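Local structure of L-lysine 6-oxidase (Marinomonas mediterranea, 3WEU) at residues 336-349 against 404-418. The protein oxidises the side-chain amine of L-lysine with a cysteine tryptophylquinone cofactor, releasing ammonium and the hydrogen peroxide that makes it antibacterial. Residues are numbered along the deposited sequence; the frame is centred on the assembly and turned at random.
Sequences KANRMKYYNYFRQL and ALDATQLFLLGQWAE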
ATOM      1  N   LYS A 336     -32.671  37.132  36.496  1.00 18.84           N
ATOM      2  CA  LYS A 336     -31.424  36.498  36.895  1.00 19.48           C
ATOM      3  C   LYS A 336     -31.436  34.954  36.807  1.00 19.73           C
ATOM      4  O   LYS A 336     -30.459  34.368  36.356  1.00 17.76           O
ATOM      5  CB  LYS A 336     -30.991  36.936  38.273  1.00 20.87           C
ATOM      6  CG  LYS A 336     -29.664  36.379  38.747  1.00 19.84           C
ATOM      7  CD  LYS A 336     -29.108  37.025  40.033  1.00 24.67           C
ATOM      8  CE  LYS A 336     -27.895  36.267  40.497  1.00 25.15           C
ATOM      9  NZ  LYS A 336     -27.418  36.772  41.812  1.00 28.61           N
ATOM     10  N   ALA A 337     -32.480  34.308  37.271  1.00 18.26           N
ATOM     11  CA  ALA A 337     -32.515  32.846  37.226  1.00 20.09           C
ATOM     12  C   ALA A 337     -32.363  32.376  35.764  1.00 17.67           C
ATOM     13  O   ALA A 337     -31.640  31.412  35.545  1.00 15.45           O
ATOM     14  CB  ALA A 337     -33.788  32.270  37.849  1.00 22.66           C
ATOM     15  N   ASN A 338     -32.970  33.096  34.808  1.00 17.24           N
ATOM     16  CA  ASN A 338     -32.764  32.821  33.399  1.00 17.29           C
ATOM     17  C   ASN A 338     -31.330  32.988  32.921  1.00 18.16           C
ATOM     18  O   ASN A 338     -30.776  32.095  32.232  1.00 15.42           O
ATOM     19  CB  ASN A 338     -33.627  33.735  32.545  1.00 18.25           C
ATOM     20  CG  ASN A 338     -35.085  33.391  32.596  1.00 20.87           C
ATOM     21  OD1 ASN A 338     -35.459  32.266  32.825  1.00 20.13           O
ATOM     22  ND2 ASN A 338     -35.917  34.365  32.313  1.00 21.37           N
ATOM     23  N   ARG A 339     -30.688  34.100  33.288  0.50 18.16           N
ATOM     24  CA  ARG A 339     -29.300  34.321  32.849  0.50 19.60           C
ATOM     25  C   ARG A 339     -28.356  33.291  33.464  0.50 19.13           C
ATOM     26  O   ARG A 339     -27.423  32.809  32.796  0.50 16.79           O
ATOM     27  CB  ARG A 339     -28.819  35.734  33.165  0.50 22.11           C
ATOM     28  CG  ARG A 339     -29.564  36.816  32.400  0.50 24.59           C
ATOM     29  CD  ARG A 339     -28.959  38.179  32.693  0.50 26.18           C
ATOM     30  NE  ARG A 339     -29.659  38.744  33.819  0.50 32.44           N
ATOM     31  CZ  ARG A 339     -29.177  38.835  35.038  0.50 32.55           C
ATOM     32  NH1 ARG A 339     -27.963  38.444  35.301  0.50 36.40           N
ATOM     33  NH2 ARG A 339     -29.922  39.330  35.986  0.50 35.50           N
ATOM     34  N   MET A 340     -28.607  32.952  34.735  1.00 17.10           N
ATOM     35  CA  MET A 340     -27.771  31.996  35.431  1.00 17.15           C
ATOM     36  C   MET A 340     -27.923  30.564  34.829  1.00 15.57           C
ATOM     37  O   MET A 340     -26.947  29.802  34.760  1.00 14.41           O
ATOM     38  CB  MET A 340     -28.149  31.935  36.891  1.00 19.40           C
ATOM     39  CG  MET A 340     -27.750  33.112  37.713  1.00 24.39           C
ATOM     40  SD  MET A 340     -25.982  33.258  37.913  1.00 29.29           S
ATOM     41  CE  MET A 340     -25.550  31.667  38.388  1.00 28.79           C
ATOM     42  N   LYS A 341     -29.139  30.217  34.450  1.00 16.62           N
ATOM     43  CA  LYS A 341     -29.386  28.928  33.825  1.00 16.06           C
ATOM     44  C   LYS A 341     -28.577  28.867  32.515  1.00 16.99           C
ATOM     45  O   LYS A 341     -27.946  27.869  32.265  1.00 14.97           O
ATOM     46  CB  LYS A 341     -30.813  28.700  33.540  1.00 19.06           C
ATOM     47  CG  LYS A 341     -31.124  27.229  33.242  1.00 22.37           C
ATOM     48  CD  LYS A 341     -32.598  27.088  32.933  1.00 30.88           C
ATOM     49  CE  LYS A 341     -33.301  25.872  33.544  1.00 37.04           C
ATOM     50  NZ  LYS A 341     -32.359  24.759  33.721  1.00 38.10           N
ATOM     51  N   TYR A 342     -28.607  29.929  31.702  1.00 15.69           N
ATOM     52  CA  TYR A 342     -27.885  30.022  30.427  1.00 14.73           C
ATOM     53  C   TYR A 342     -26.381  29.830  30.687  1.00 14.85           C
ATOM     54  O   TYR A 342     -25.722  29.000  30.096  1.00 13.40           O
ATOM     55  CB  TYR A 342     -28.191  31.411  29.800  1.00 14.94           C
ATOM     56  CG  TYR A 342     -27.583  31.745  28.471  1.00 13.49           C
ATOM     57  CD1 TYR A 342     -26.209  31.873  28.303  1.00 13.70           C
ATOM     58  CD2 TYR A 342     -28.398  31.974  27.354  1.00 12.43           C
ATOM     59  CE1 TYR A 342     -25.646  32.199  27.051  1.00 12.83           C
ATOM     60  CE2 TYR A 342     -27.834  32.261  26.115  1.00 11.71           C
ATOM     61  CZ  TYR A 342     -26.470  32.397  25.973  1.00 11.92           C
ATOM     62  OH  TYR A 342     -25.934  32.672  24.731  1.00 12.54           O
ATOM     63  N   TYR A 343     -25.851  30.567  31.658  1.00 14.53           N
ATOM     64  CA  TYR A 343     -24.467  30.482  32.018  1.00 14.17           C
ATOM     65  C   TYR A 343     -24.042  29.115  32.569  1.00 13.25           C
ATOM     66  O   TYR A 343     -22.969  28.612  32.254  1.00 11.57           O
ATOM     67  CB  TYR A 343     -24.166  31.533  33.120  1.00 14.66           C
ATOM     68  CG  TYR A 343     -22.794  31.389  33.715  1.00 13.52           C
ATOM     69  CD1 TYR A 343     -21.680  31.833  33.061  1.00 13.62           C
ATOM     70  CD2 TYR A 343     -22.604  30.806  34.959  1.00 16.05           C
ATOM     71  CE1 TYR A 343     -20.391  31.718  33.633  1.00 15.28           C
ATOM     72  CE2 TYR A 343     -21.351  30.684  35.534  1.00 15.98           C
ATOM     73  CZ  TYR A 343     -20.230  31.147  34.856  1.00 16.93           C
ATOM     74  OH  TYR A 343     -18.954  30.981  35.385  1.00 17.96           O
ATOM     75  N   ASN A 344     -24.916  28.529  33.362  1.00 13.20           N
ATOM     76  CA  ASN A 344     -24.577  27.256  34.012  1.00 15.68           C
ATOM     77  C   ASN A 344     -24.574  26.100  33.028  1.00 15.14           C
ATOM     78  O   ASN A 344     -24.115  25.024  33.365  1.00 16.21           O
ATOM     79  CB  ASN A 344     -25.486  26.977  35.176  1.00 16.36           C
ATOM     80  CG  ASN A 344     -25.128  27.792  36.401  1.00 19.11           C
ATOM     81  OD1 ASN A 344     -23.955  28.033  36.671  1.00 19.22           O
ATOM     82  ND2 ASN A 344     -26.115  27.977  37.257  1.00 19.01           N
ATOM     83  N   TYR A 345     -25.035  26.333  31.783  1.00 13.20           N
ATOM     84  CA  TYR A 345     -24.866  25.335  30.740  1.00 12.24           C
ATOM     85  C   TYR A 345     -23.537  25.387  30.028  1.00 13.76           C
ATOM     86  O   TYR A 345     -23.240  24.485  29.180  1.00 13.74           O
ATOM     87  CB  TYR A 345     -26.001  25.473  29.730  1.00 12.96           C
ATOM     88  CG  TYR A 345     -27.336  24.853  30.126  1.00 14.24           C
ATOM     89  CD1 TYR A 345     -27.415  23.539  30.671  1.00 14.16           C
ATOM     90  CD2 TYR A 345     -28.528  25.533  29.927  1.00 12.96           C
ATOM     91  CE1 TYR A 345     -28.676  22.946  30.964  1.00 14.21           C
ATOM     92  CE2 TYR A 345     -29.775  24.952  30.235  1.00 12.44           C
ATOM     93  CZ  TYR A 345     -29.830  23.667  30.700  1.00 13.56           C
ATOM     94  OH  TYR A 345     -30.992  23.112  30.953  1.00 13.27           O
ATOM     95  N   PHE A 346     -22.713  26.400  30.332  1.00 13.19           N
ATOM     96  CA  PHE A 346     -21.340  26.469  29.794  1.00 13.29           C
ATOM     97  C   PHE A 346     -20.417  25.653  30.646  1.00 13.85           C
ATOM     98  O   PHE A 346     -20.517  25.661  31.863  1.00 13.98           O
ATOM     99  CB  PHE A 346     -20.877  27.908  29.624  1.00 13.30           C
ATOM    100  CG  PHE A 346     -21.518  28.581  28.421  1.00 13.22           C
ATOM    101  CD1 PHE A 346     -22.860  28.884  28.394  1.00 13.54           C
ATOM    102  CD2 PHE A 346     -20.745  28.886  27.345  1.00 14.03           C
ATOM    103  CE1 PHE A 346     -23.449  29.455  27.272  1.00 14.36           C
ATOM    104  CE2 PHE A 346     -21.281  29.450  26.201  1.00 13.99           C
ATOM    105  CZ  PHE A 346     -22.640  29.728  26.149  1.00 13.72           C
ATOM    106  N   ARG A 347     -19.540  24.878  29.978  1.00 13.50           N
ATOM    107  CA  ARG A 347     -18.493  24.150  30.702  1.00 13.16           C
ATOM    108  C   ARG A 347     -17.494  25.105  31.328  1.00 14.74           C
ATOM    109  O   ARG A 347     -16.970  26.049  30.679  1.00 14.14           O
ATOM    110  CB  ARG A 347     -17.752  23.149  29.827  1.00 12.50           C
ATOM    111  CG  ARG A 347     -18.634  22.112  29.146  1.00 13.08           C
ATOM    112  CD  ARG A 347     -17.782  20.971  28.542  1.00 13.30           C
ATOM    113  NE  ARG A 347     -18.736  20.120  27.850  1.00 13.16           N
ATOM    114  CZ  ARG A 347     -19.283  20.397  26.651  1.00 13.10           C
ATOM    115  NH1 ARG A 347     -18.923  21.408  25.923  1.00 12.28           N
ATOM    116  NH2 ARG A 347     -20.189  19.598  26.160  1.00 14.34           N
ATOM    117  N   GLN A 348     -17.264  24.885  32.630  1.00 15.98           N
ATOM    118  CA  GLN A 348     -16.146  25.526  33.301  1.00 16.31           C
ATOM    119  C   GLN A 348     -14.865  24.969  32.695  1.00 15.96           C
ATOM    120  O   GLN A 348     -14.873  23.882  32.069  1.00 15.43           O
ATOM    121  CB  GLN A 348     -16.266  25.253  34.807  1.00 15.55           C
ATOM    122  CG  GLN A 348     -17.490  25.908  35.439  1.00 16.93           C
ATOM    123  CD  GLN A 348     -17.354  27.429  35.561  1.00 17.60           C
ATOM    124  OE1 GLN A 348     -16.333  27.924  35.975  1.00 18.94           O
ATOM    125  NE2 GLN A 348     -18.333  28.159  35.098  1.00 18.58           N
ATOM    126  N   LEU A 349     -13.754  25.695  32.869  1.00 17.52           N
ATOM    127  CA  LEU A 349     -12.455  25.244  32.381  1.00 16.07           C
ATOM    128  C   LEU A 349     -11.810  24.194  33.253  1.00 17.67           C
ATOM    129  O   LEU A 349     -11.877  24.333  34.464  1.00 14.16           O
ATOM    130  CB  LEU A 349     -11.433  26.377  32.208  1.00 16.69           C
ATOM    131  CG  LEU A 349     -11.644  27.251  30.957  1.00 17.55           C
ATOM    132  CD1 LEU A 349     -12.915  28.073  31.101  1.00 19.18           C
ATOM    133  CD2 LEU A 349     -10.450  28.180  30.750  1.00 20.57           C
ATOM    134  N   ALA A 404     -14.622  24.418  26.056  1.00 12.38           N
ATOM    135  CA  ALA A 404     -15.076  25.546  26.922  1.00 13.75           C
ATOM    136  C   ALA A 404     -14.670  26.805  26.201  1.00 13.46           C
ATOM    137  O   ALA A 404     -13.769  26.814  25.313  1.00 13.99           O
ATOM    138  CB  ALA A 404     -14.365  25.506  28.288  1.00 14.47           C
ATOM    139  N   LEU A 405     -15.305  27.899  26.599  1.00 14.18           N
ATOM    140  CA  LEU A 405     -14.805  29.199  26.301  1.00 13.79           C
ATOM    141  C   LEU A 405     -13.422  29.403  26.937  1.00 15.05           C
ATOM    142  O   LEU A 405     -12.941  28.601  27.794  1.00 15.08           O
ATOM    143  CB  LEU A 405     -15.759  30.236  26.855  1.00 13.06           C
ATOM    144  CG  LEU A 405     -17.175  30.246  26.284  1.00 13.82           C
ATOM    145  CD1 LEU A 405     -18.063  31.245  26.989  1.00 15.29           C
ATOM    146  CD2 LEU A 405     -17.227  30.521  24.798  1.00 15.24           C
ATOM    147  N   ASP A 406     -12.754  30.483  26.559  1.00 14.99           N
ATOM    148  CA  ASP A 406     -11.549  30.830  27.279  1.00 15.30           C
ATOM    149  C   ASP A 406     -11.918  31.501  28.601  1.00 15.15           C
ATOM    150  O   ASP A 406     -13.051  31.863  28.809  1.00 14.50           O
ATOM    151  CB  ASP A 406     -10.509  31.605  26.412  1.00 15.70           C
ATOM    152  CG  ASP A 406     -10.860  33.030  26.101  1.00 16.81           C
ATOM    153  OD1 ASP A 406     -11.291  33.760  27.026  1.00 16.78           O
ATOM    154  OD2 ASP A 406     -10.579  33.496  24.917  1.00 17.30           O
ATOM    155  N   ALA A 407     -10.955  31.610  29.492  1.00 16.18           N
ATOM    156  CA  ALA A 407     -11.236  32.002  30.862  1.00 15.75           C
ATOM    157  C   ALA A 407     -11.790  33.415  30.948  1.00 15.05           C
ATOM    158  O   ALA A 407     -12.685  33.670  31.743  1.00 15.30           O
ATOM    159  CB  ALA A 407      -9.988  31.868  31.722  1.00 15.98           C
ATOM    160  N   THR A 408     -11.370  34.269  30.034  1.00 13.99           N
ATOM    161  CA  THR A 408     -11.853  35.661  30.025  1.00 16.33           C
ATOM    162  C   THR A 408     -13.262  35.773  29.459  1.00 15.89           C
ATOM    163  O   THR A 408     -14.146  36.412  30.060  1.00 14.97           O
ATOM    164  CB  THR A 408     -10.817  36.602  29.388  1.00 16.91           C
ATOM    165  OG1 THR A 408      -9.601  36.486  30.166  1.00 17.56           O
ATOM    166  CG2 THR A 408     -11.336  38.059  29.325  1.00 18.92           C
ATOM    167  N   GLN A 409     -13.528  35.057  28.335  1.00 14.24           N
ATOM    168  CA  GLN A 409     -14.879  35.021  27.859  1.00 13.84           C
ATOM    169  C   GLN A 409     -15.801  34.527  28.920  1.00 13.32           C
ATOM    170  O   GLN A 409     -16.894  35.030  29.097  1.00 13.44           O
ATOM    171  CB  GLN A 409     -14.984  34.131  26.631  1.00 13.79           C
ATOM    172  CG  GLN A 409     -14.226  34.611  25.435  1.00 13.43           C
ATOM    173  CD  GLN A 409     -14.276  33.597  24.291  1.00 14.51           C
ATOM    174  OE1 GLN A 409     -13.869  32.422  24.463  1.00 14.13           O
ATOM    175  NE2 GLN A 409     -14.839  34.012  23.164  1.00 14.65           N
ATOM    176  N   LEU A 410     -15.401  33.484  29.609  1.00 14.51           N
ATOM    177  CA  LEU A 410     -16.339  32.861  30.553  1.00 13.78           C
ATOM    178  C   LEU A 410     -16.532  33.738  31.797  1.00 14.30           C
ATOM    179  O   LEU A 410     -17.657  33.872  32.322  1.00 13.44           O
ATOM    180  CB  LEU A 410     -15.841  31.491  30.913  1.00 15.19           C
ATOM    181  CG  LEU A 410     -16.712  30.698  31.850  1.00 16.84           C
ATOM    182  CD1 LEU A 410     -17.999  30.238  31.155  1.00 16.82           C
ATOM    183  CD2 LEU A 410     -16.013  29.498  32.470  1.00 16.91           C
ATOM    184  N   PHE A 411     -15.463  34.411  32.223  1.00 16.01           N
ATOM    185  CA  PHE A 411     -15.592  35.365  33.318  1.00 16.09           C
ATOM    186  C   PHE A 411     -16.663  36.446  32.979  1.00 16.21           C
ATOM    187  O   PHE A 411     -17.562  36.763  33.745  1.00 15.83           O
ATOM    188  CB  PHE A 411     -14.265  36.060  33.596  1.00 17.06           C
ATOM    189  CG  PHE A 411     -14.426  37.227  34.488  1.00 15.89           C
ATOM    190  CD1 PHE A 411     -14.820  37.019  35.791  1.00 18.74           C
ATOM    191  CD2 PHE A 411     -14.355  38.500  33.996  1.00 15.44           C
ATOM    192  CE1 PHE A 411     -15.052  38.086  36.643  1.00 19.25           C
ATOM    193  CE2 PHE A 411     -14.579  39.570  34.826  1.00 17.62           C
ATOM    194  CZ  PHE A 411     -14.947  39.373  36.160  1.00 17.39           C
ATOM    195  N   LEU A 412     -16.553  36.996  31.791  1.00 15.57           N
ATOM    196  CA  LEU A 412     -17.479  38.001  31.360  1.00 15.40           C
ATOM    197  C   LEU A 412     -18.893  37.488  31.225  1.00 14.53           C
ATOM    198  O   LEU A 412     -19.861  38.156  31.621  1.00 16.51           O
ATOM    199  CB  LEU A 412     -16.965  38.669  30.088  1.00 15.76           C
ATOM    200  CG  LEU A 412     -15.657  39.443  30.136  1.00 16.70           C
ATOM    201  CD1 LEU A 412     -15.071  39.796  28.785  1.00 17.68           C
ATOM    202  CD2 LEU A 412     -15.858  40.748  30.874  1.00 19.66           C
ATOM    203  N   LEU A 413     -19.051  36.261  30.750  1.00 15.31           N
ATOM    204  CA  LEU A 413     -20.344  35.643  30.718  1.00 14.09           C
ATOM    205  C   LEU A 413     -20.968  35.478  32.108  1.00 14.80           C
ATOM    206  O   LEU A 413     -22.142  35.750  32.306  1.00 14.43           O
ATOM    207  CB  LEU A 413     -20.318  34.290  29.909  1.00 14.43           C
ATOM    208  CG  LEU A 413     -21.708  33.758  29.544  1.00 15.85           C
ATOM    209  CD1 LEU A 413     -22.405  34.631  28.493  1.00 15.86           C
ATOM    210  CD2 LEU A 413     -21.584  32.324  29.023  1.00 17.10           C
ATOM    211  N   GLY A 414     -20.150  35.140  33.094  1.00 17.14           N
ATOM    212  CA  GLY A 414     -20.574  35.006  34.483  1.00 16.10           C
ATOM    213  C   GLY A 414     -20.972  36.361  35.084  1.00 17.43           C
ATOM    214  O   GLY A 414     -21.882  36.409  35.911  1.00 17.50           O
ATOM    215  N   GLN A 415     -20.297  37.448  34.693  1.00 16.79           N
ATOM    216  CA  GLN A 415     -20.696  38.763  35.129  1.00 16.45           C
ATOM    217  C   GLN A 415     -22.074  39.106  34.562  1.00 17.12           C
ATOM    218  O   GLN A 415     -22.951  39.631  35.267  1.00 17.50           O
ATOM    219  CB  GLN A 415     -19.660  39.802  34.724  1.00 16.70           C
ATOM    220  CG  GLN A 415     -18.303  39.677  35.404  1.00 15.99           C
ATOM    221  CD  GLN A 415     -18.416  39.587  36.900  1.00 18.73           C
ATOM    222  OE1 GLN A 415     -18.551  38.476  37.475  1.00 15.67           O
ATOM    223  NE2 GLN A 415     -18.350  40.731  37.564  1.00 19.25           N
ATOM    224  N   TRP A 416     -22.293  38.809  33.300  1.00 14.79           N
ATOM    225  CA  TRP A 416     -23.589  38.919  32.724  1.00 15.48           C
ATOM    226  C   TRP A 416     -24.617  38.148  33.482  1.00 15.88           C
ATOM    227  O   TRP A 416     -25.696  38.716  33.819  1.00 16.21           O
ATOM    228  CB  TRP A 416     -23.568  38.547  31.217  1.00 15.84           C
ATOM    229  CG  TRP A 416     -24.887  38.393  30.578  1.00 15.41           C
ATOM    230  CD1 TRP A 416     -25.671  39.380  30.011  1.00 17.57           C
ATOM    231  CD2 TRP A 416     -25.569  37.167  30.322  1.00 15.66           C
ATOM    232  NE1 TRP A 416     -26.808  38.841  29.496  1.00 17.43           N
ATOM    233  CE2 TRP A 416     -26.789  37.483  29.695  1.00 15.74           C
ATOM    234  CE3 TRP A 416     -25.312  35.846  30.647  1.00 15.23           C
ATOM    235  CZ2 TRP A 416     -27.682  36.518  29.307  1.00 16.06           C
ATOM    236  CZ3 TRP A 416     -26.247  34.876  30.297  1.00 15.55           C
ATOM    237  CH2 TRP A 416     -27.388  35.210  29.619  1.00 16.20           C
ATOM    238  N   ALA A 417     -24.316  36.893  33.803  1.00 14.82           N
ATOM    239  CA  ALA A 417     -25.268  36.054  34.515  1.00 15.95           C
ATOM    240  C   ALA A 417     -25.636  36.686  35.898  1.00 16.36           C
ATOM    241  O   ALA A 417     -26.827  36.700  36.316  1.00 16.74           O
ATOM    242  CB  ALA A 417     -24.665  34.706  34.745  1.00 16.92           C
ATOM    243  N   GLU A 418     -24.608  37.177  36.577  1.00 18.95           N
ATOM    244  CA  GLU A 418     -24.807  37.975  37.821  1.00 21.96           C
ATOM    245  C   GLU A 418     -25.574  39.271  37.713  1.00 23.39           C
ATOM    246  O   GLU A 418     -26.000  39.764  38.739  1.00 21.52           O
ATOM    247  CB  GLU A 418     -23.498  38.260  38.522  1.00 23.72           C
ATOM    248  CG  GLU A 418     -22.800  36.987  38.963  1.00 28.24           C
ATOM    249  CD  GLU A 418     -23.457  36.304  40.166  1.00 31.20           C
ATOM    250  OE1 GLU A 418     -24.405  36.824  40.757  1.00 27.70           O
ATOM    251  OE2 GLU A 418     -22.990  35.235  40.507  1.00 33.45           O
TER
HETATM  252  O   HOH W   1     -26.855  39.477  41.276  1.00 42.70           O
HETATM  253  O   HOH W   2     -17.381  32.970  35.081  1.00 32.10           O
HETATM  254  O   HOH W   3     -17.539  27.110  28.261  1.00 12.17           O
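Tyr-343 is the knob of this nearly antiparallel helix pair; the axes of helices 336-344 and 407-418 approach to 8.2 Å, their directions 158° apart. With CG anti to the backbone N (chi1 171°), its ring drops among Leu-410, Leu-413, Gly-414 and Ala-417. Gly-414 CA lies over one ring face, 3.4 Å from Tyr-343 CE1; the lack of a side chain on Gly-414 is consistent with so close an approach. In the buried part of the contact, Leu-413 CD2 sits almost centrally over the Phe-346 ring in a CH-pi contact, 3.6 Å from its centroid, while Leu-405 CD1 adds to the packing round that ring. Trp-416 turns its edge to the face of Tyr-342, planes at 71°, and takes Arg-339 CG over its own face. The solvent side is looser and polar: Lys-336 NZ reaches Glu-418 OE1 at 3.2 Å in a salt bridge, and a water links the same NZ to Glu-418 O. Another water joins Tyr-343 OH to Leu-410 O, and Gln-348 NE2 donates to that hydroxyl. Beyond the pair, helix 295-308 meets Tyr-342 through Ile-303 and Trp-416 through Ile-299, while helix 261-272 packs against the Asp-406/Gln-409 capping box that starts helix 407-418, just after strand 400-402.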